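PDB 7CJ7: epimerase from Methylomonas sp. DH-1, which catalyses the manganese-dependent epimerisation of ketoses at C3, with highest activity toward L-ribulose, interconverting it with L-xylulose. Local coordinates for residues 147-158 / 179-188. Numbering follows the deposited sequence.
With MN (manganese (II) ion), chain D; SOL (L-sorbose), chain C.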
loop_
_atom_site.group_PDB
_atom_site.type_symbol
_atom_site.label_atom_id
_atom_site.label_comp_id
_atom_site.label_asym_id
_atom_site.label_seq_id
_atom_site.Cartn_x
_atom_site.Cartn_y
_atom_site.Cartn_z
ATOM N N ILE A 147 -16.432 -6.888 26.464
ATOM C CA ILE A 147 -15.915 -6.332 25.184
ATOM C C ILE A 147 -15.083 -7.399 24.457
ATOM O O ILE A 147 -14.249 -8.080 25.094
ATOM C CB ILE A 147 -15.154 -5.019 25.447
ATOM C CG1 ILE A 147 -16.134 -3.872 25.741
ATOM C CG2 ILE A 147 -14.218 -4.689 24.293
ATOM C CD1 ILE A 147 -15.511 -2.703 26.448
ATOM N N ASN A 148 -15.358 -7.574 23.168
ATOM C CA ASN A 148 -14.510 -8.358 22.236
ATOM C C ASN A 148 -13.442 -7.437 21.641
ATOM O O ASN A 148 -13.740 -6.258 21.347
ATOM C CB ASN A 148 -15.316 -8.988 21.100
ATOM C CG ASN A 148 -16.432 -9.892 21.563
ATOM O OD1 ASN A 148 -16.222 -10.744 22.420
ATOM N ND2 ASN A 148 -17.608 -9.732 20.976
ATOM N N ILE A 149 -12.249 -7.971 21.398
ATOM C CA ILE A 149 -11.205 -7.244 20.631
ATOM C C ILE A 149 -11.054 -7.933 19.275
ATOM O O ILE A 149 -11.094 -9.172 19.207
ATOM C CB ILE A 149 -9.882 -7.126 21.401
ATOM C CG1 ILE A 149 -9.161 -8.467 21.560
ATOM C CG2 ILE A 149 -10.134 -6.459 22.743
ATOM C CD1 ILE A 149 -7.772 -8.320 22.155
ATOM N N ASP A 150 -10.930 -7.126 18.230
ATOM C CA ASP A 150 -10.821 -7.602 16.834
ATOM C C ASP A 150 -9.540 -6.997 16.259
ATOM O O ASP A 150 -9.445 -5.755 16.167
ATOM C CB ASP A 150 -12.079 -7.239 16.048
ATOM C CG ASP A 150 -13.361 -7.468 16.829
ATOM O OD1 ASP A 150 -13.858 -8.621 16.827
ATOM O OD2 ASP A 150 -13.846 -6.489 17.454
ATOM N N LEU A 151 -8.586 -7.850 15.912
ATOM C CA LEU A 151 -7.237 -7.440 15.461
ATOM C C LEU A 151 -7.275 -7.267 13.943
ATOM O O LEU A 151 -7.476 -8.266 13.215
ATOM C CB LEU A 151 -6.239 -8.513 15.898
ATOM C CG LEU A 151 -5.913 -8.552 17.394
ATOM C CD1 LEU A 151 -7.108 -8.928 18.254
ATOM C CD2 LEU A 151 -4.780 -9.518 17.644
ATOM N N GLU A 152 -7.145 -6.024 13.486
ATOM C CA GLU A 152 -7.278 -5.687 12.055
ATOM C C GLU A 152 -5.973 -6.022 11.329
ATOM O O GLU A 152 -4.936 -5.408 11.619
ATOM C CB GLU A 152 -7.630 -4.218 11.864
ATOM C CG GLU A 152 -8.068 -3.927 10.451
ATOM C CD GLU A 152 -8.445 -2.477 10.233
ATOM O OE1 GLU A 152 -8.234 -1.645 11.167
ATOM O OE2 GLU A 152 -8.956 -2.186 9.151
ATOM N N VAL A 153 -6.058 -6.940 10.378
ATOM C CA VAL A 153 -4.964 -7.251 9.417
ATOM C C VAL A 153 -4.833 -6.061 8.471
ATOM O O VAL A 153 -5.828 -5.683 7.839
ATOM C CB VAL A 153 -5.281 -8.551 8.663
ATOM C CG1 VAL A 153 -4.221 -8.845 7.616
ATOM C CG2 VAL A 153 -5.451 -9.703 9.641
ATOM N N VAL A 154 -3.658 -5.461 8.387
ATOM C CA VAL A 154 -3.481 -4.296 7.484
ATOM C C VAL A 154 -2.263 -4.556 6.609
ATOM O O VAL A 154 -1.510 -5.517 6.860
ATOM C CB VAL A 154 -3.367 -2.971 8.256
ATOM C CG1 VAL A 154 -4.658 -2.638 8.988
ATOM C CG2 VAL A 154 -2.180 -2.991 9.207
ATOM N N ASN A 155 -2.088 -3.720 5.599
ATOM C CA ASN A 155 -1.068 -3.961 4.554
ATOM C C ASN A 155 0.328 -3.699 5.135
ATOM O O ASN A 155 0.466 -3.129 6.247
ATOM C CB ASN A 155 -1.388 -3.154 3.292
ATOM C CG ASN A 155 -1.170 -1.673 3.464
ATOM O OD1 ASN A 155 -0.044 -1.256 3.699
ATOM N ND2 ASN A 155 -2.232 -0.877 3.351
ATOM N N ARG A 156 1.334 -4.089 4.368
ATOM C CA ARG A 156 2.775 -4.038 4.712
ATOM C C ARG A 156 3.199 -2.613 5.097
ATOM O O ARG A 156 4.145 -2.482 5.899
ATOM C CB ARG A 156 3.571 -4.529 3.502
ATOM C CG ARG A 156 3.410 -3.643 2.272
ATOM C CD ARG A 156 3.938 -4.275 0.998
ATOM N NE ARG A 156 3.271 -5.532 0.701
ATOM C CZ ARG A 156 3.724 -6.429 -0.159
ATOM N NH1 ARG A 156 4.840 -6.193 -0.820
ATOM N NH2 ARG A 156 3.065 -7.560 -0.354
ATOM N N TYR A 157 2.582 -1.573 4.537
ATOM C CA TYR A 157 2.998 -0.174 4.821
ATOM C C TYR A 157 2.423 0.298 6.170
ATOM O O TYR A 157 2.791 1.397 6.596
ATOM C CB TYR A 157 2.591 0.774 3.687
ATOM C CG TYR A 157 3.064 0.372 2.313
ATOM C CD1 TYR A 157 4.369 0.587 1.899
ATOM C CD2 TYR A 157 2.188 -0.198 1.405
ATOM C CE1 TYR A 157 4.795 0.235 0.628
ATOM C CE2 TYR A 157 2.596 -0.568 0.134
ATOM C CZ TYR A 157 3.904 -0.335 -0.262
ATOM O OH TYR A 157 4.307 -0.680 -1.516
ATOM N N GLU A 158 1.554 -0.493 6.816
ATOM C CA GLU A 158 0.826 -0.071 8.045
ATOM C C GLU A 158 1.119 -0.992 9.243
ATOM O O GLU A 158 0.837 -0.566 10.372
ATOM C CB GLU A 158 -0.670 0.046 7.753
ATOM C CG GLU A 158 -1.009 1.170 6.777
ATOM C CD GLU A 158 -2.501 1.447 6.640
ATOM O OE1 GLU A 158 -3.242 1.105 7.583
ATOM O OE2 GLU A 158 -2.928 1.967 5.579
ATOM N N ASN A 179 -12.391 -14.024 23.388
ATOM C CA ASN A 179 -12.977 -12.713 23.001
ATOM C C ASN A 179 -11.978 -11.961 22.124
ATOM O O ASN A 179 -12.145 -10.752 21.965
ATOM C CB ASN A 179 -13.396 -11.876 24.210
ATOM C CG ASN A 179 -12.226 -11.466 25.068
ATOM O OD1 ASN A 179 -11.346 -12.273 25.335
ATOM N ND2 ASN A 179 -12.226 -10.226 25.526
ATOM N N ALA A 180 -11.012 -12.662 21.529
ATOM C CA ALA A 180 -10.092 -12.071 20.538
ATOM C C ALA A 180 -10.413 -12.646 19.155
ATOM O O ALA A 180 -10.434 -13.876 18.987
ATOM C CB ALA A 180 -8.659 -12.283 20.927
ATOM N N PHE A 181 -10.658 -11.770 18.194
ATOM C CA PHE A 181 -11.139 -12.131 16.840
ATOM C C PHE A 181 -10.239 -11.492 15.783
ATOM O O PHE A 181 -9.483 -10.535 16.081
ATOM C CB PHE A 181 -12.584 -11.670 16.631
ATOM C CG PHE A 181 -13.580 -12.364 17.518
ATOM C CD1 PHE A 181 -13.859 -11.871 18.784
ATOM C CD2 PHE A 181 -14.245 -13.496 17.086
ATOM C CE1 PHE A 181 -14.775 -12.506 19.604
ATOM C CE2 PHE A 181 -15.159 -14.131 17.910
ATOM C CZ PHE A 181 -15.417 -13.636 19.168
ATOM N N LEU A 182 -10.356 -12.012 14.566
ATOM C CA LEU A 182 -9.745 -11.413 13.362
ATOM C C LEU A 182 -10.660 -10.291 12.861
ATOM O O LEU A 182 -11.901 -10.392 12.975
ATOM C CB LEU A 182 -9.585 -12.506 12.307
ATOM C CG LEU A 182 -8.769 -12.127 11.080
ATOM C CD1 LEU A 182 -7.306 -12.001 11.451
ATOM C CD2 LEU A 182 -8.962 -13.150 9.974
ATOM N N HIS A 183 -10.053 -9.250 12.330
ATOM C CA HIS A 183 -10.749 -8.113 11.684
ATOM C C HIS A 183 -10.171 -7.987 10.274
ATOM O O HIS A 183 -8.946 -7.852 10.161
ATOM C CB HIS A 183 -10.590 -6.888 12.591
ATOM C CG HIS A 183 -11.026 -5.584 12.021
ATOM N ND1 HIS A 183 -10.844 -4.404 12.718
ATOM C CD2 HIS A 183 -11.604 -5.253 10.843
ATOM C CE1 HIS A 183 -11.292 -3.397 11.994
ATOM N NE2 HIS A 183 -11.776 -3.891 10.840
ATOM N N LEU A 184 -11.005 -8.134 9.242
ATOM C CA LEU A 184 -10.555 -8.044 7.834
ATOM C C LEU A 184 -11.078 -6.744 7.237
ATOM O O LEU A 184 -12.180 -6.304 7.628
ATOM C CB LEU A 184 -11.038 -9.251 7.034
ATOM C CG LEU A 184 -10.338 -10.573 7.356
ATOM C CD1 LEU A 184 -10.958 -11.690 6.539
ATOM C CD2 LEU A 184 -8.842 -10.494 7.074
ATOM N N ASP A 185 -10.290 -6.162 6.341
ATOM C CA ASP A 185 -10.573 -4.856 5.693
ATOM C C ASP A 185 -10.304 -5.020 4.197
ATOM O O ASP A 185 -9.156 -5.344 3.834
ATOM C CB ASP A 185 -9.720 -3.770 6.347
ATOM C CG ASP A 185 -9.916 -2.385 5.755
ATOM O OD1 ASP A 185 -10.119 -2.292 4.546
ATOM O OD2 ASP A 185 -9.847 -1.424 6.523
ATOM N N THR A 186 -11.319 -4.839 3.352
ATOM C CA THR A 186 -11.217 -5.160 1.905
ATOM C C THR A 186 -10.102 -4.324 1.256
ATOM O O THR A 186 -9.498 -4.809 0.293
ATOM C CB THR A 186 -12.559 -4.985 1.191
ATOM O OG1 THR A 186 -13.029 -3.647 1.375
ATOM C CG2 THR A 186 -13.592 -5.976 1.683
ATOM N N TYR A 187 -9.850 -3.106 1.732
ATOM C CA TYR A 187 -8.773 -2.240 1.184
ATOM C C TYR A 187 -7.420 -2.939 1.364
ATOM O O TYR A 187 -6.618 -3.004 0.418
ATOM C CB TYR A 187 -8.774 -0.865 1.852
ATOM C CG TYR A 187 -7.499 -0.089 1.647
ATOM C CD1 TYR A 187 -7.216 0.526 0.444
ATOM C CD2 TYR A 187 -6.570 0.033 2.665
ATOM C CE1 TYR A 187 -6.037 1.230 0.250
ATOM C CE2 TYR A 187 -5.391 0.740 2.487
ATOM C CZ TYR A 187 -5.136 1.364 1.284
ATOM O OH TYR A 187 -3.975 2.059 1.096
ATOM N N HIS A 188 -7.156 -3.441 2.570
ATOM C CA HIS A 188 -5.885 -4.132 2.906
ATOM C C HIS A 188 -5.811 -5.481 2.189
ATOM O O HIS A 188 -4.720 -5.840 1.714
ATOM C CB HIS A 188 -5.735 -4.230 4.424
ATOM C CG HIS A 188 -5.641 -2.893 5.073
ATOM N ND1 HIS A 188 -4.577 -2.043 4.850
ATOM C CD2 HIS A 188 -6.471 -2.258 5.931
ATOM C CE1 HIS A 188 -4.756 -0.942 5.557
ATOM N NE2 HIS A 188 -5.907 -1.054 6.230
HETATM MN MN MN D . -9.846 -0.510 8.312
HETATM C C1 SOL C . -6.148 1.737 8.693
HETATM O O1 SOL C . -5.652 1.641 7.378
HETATM C C2 SOL C . -7.516 1.148 8.816
HETATM O O2 SOL C . -7.918 0.337 7.999
HETATM C C3 SOL C . -8.411 1.624 9.952
HETATM O O3 SOL C . -9.444 0.699 10.201
HETATM C C4 SOL C . -7.607 1.880 11.223
HETATM O O4 SOL C . -6.991 0.662 11.648
HETATM C C5 SOL C . -8.447 2.424 12.380
HETATM O O5 SOL C . -7.653 2.456 13.566
HETATM C C6 SOL C . -9.001 3.810 12.128
HETATM O O6 SOL C . -9.812 4.235 13.227
HETATM O O HOH W 1 -7.522 -7.157 6.241
#
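The imidazole of H188 fills a slot between V154, whose CB sits over the centre of one face, and the Y187 ring edge, whose CD2 stands 3.5 Å above the imidazole plane over the opposite face. Sandwiched so, H188 donates from NE2 to O1 and O2 of L-sorbose (2.9 and 3.0 Å), while N155 ND2 bonds ND1 weakly at the ring edge. Shortening H188 to an alanine would probably open a gap between V154 and Y187 and leave O1 and O2 without their NE2 donor. O1 donates to E158 OE1 in a very short bond, while E158 OE2 is held by Y157 of the second subunit. E152 lies across H183: its CG, anti to the backbone N (chi1 -167°), rests 3.5 Å from the ring centroid, and the carboxylate stacks at 5° to the ring. E152 OE2 reaches manganese (2.1 Å); D185 OD2 binds the same ion, the two carboxylate planes 15° apart, and H211 and E246 complete the protein ligands. I149 CG1 lies against A180 CB on the other face of the sheet, and V153 CG2 presses tightly against L182 CD1 (3.5 Å). Five backbone hydrogen bonds, from I149 N–N179 O to V153 N–H183 O, join parallel strands 148-152 and 180-185, neighbours in the TIM barrel that form a beta-alpha-beta unit with helix 165-175, which packs on L151, A180 and L182; strand 107-112 flanks 148-152 beyond.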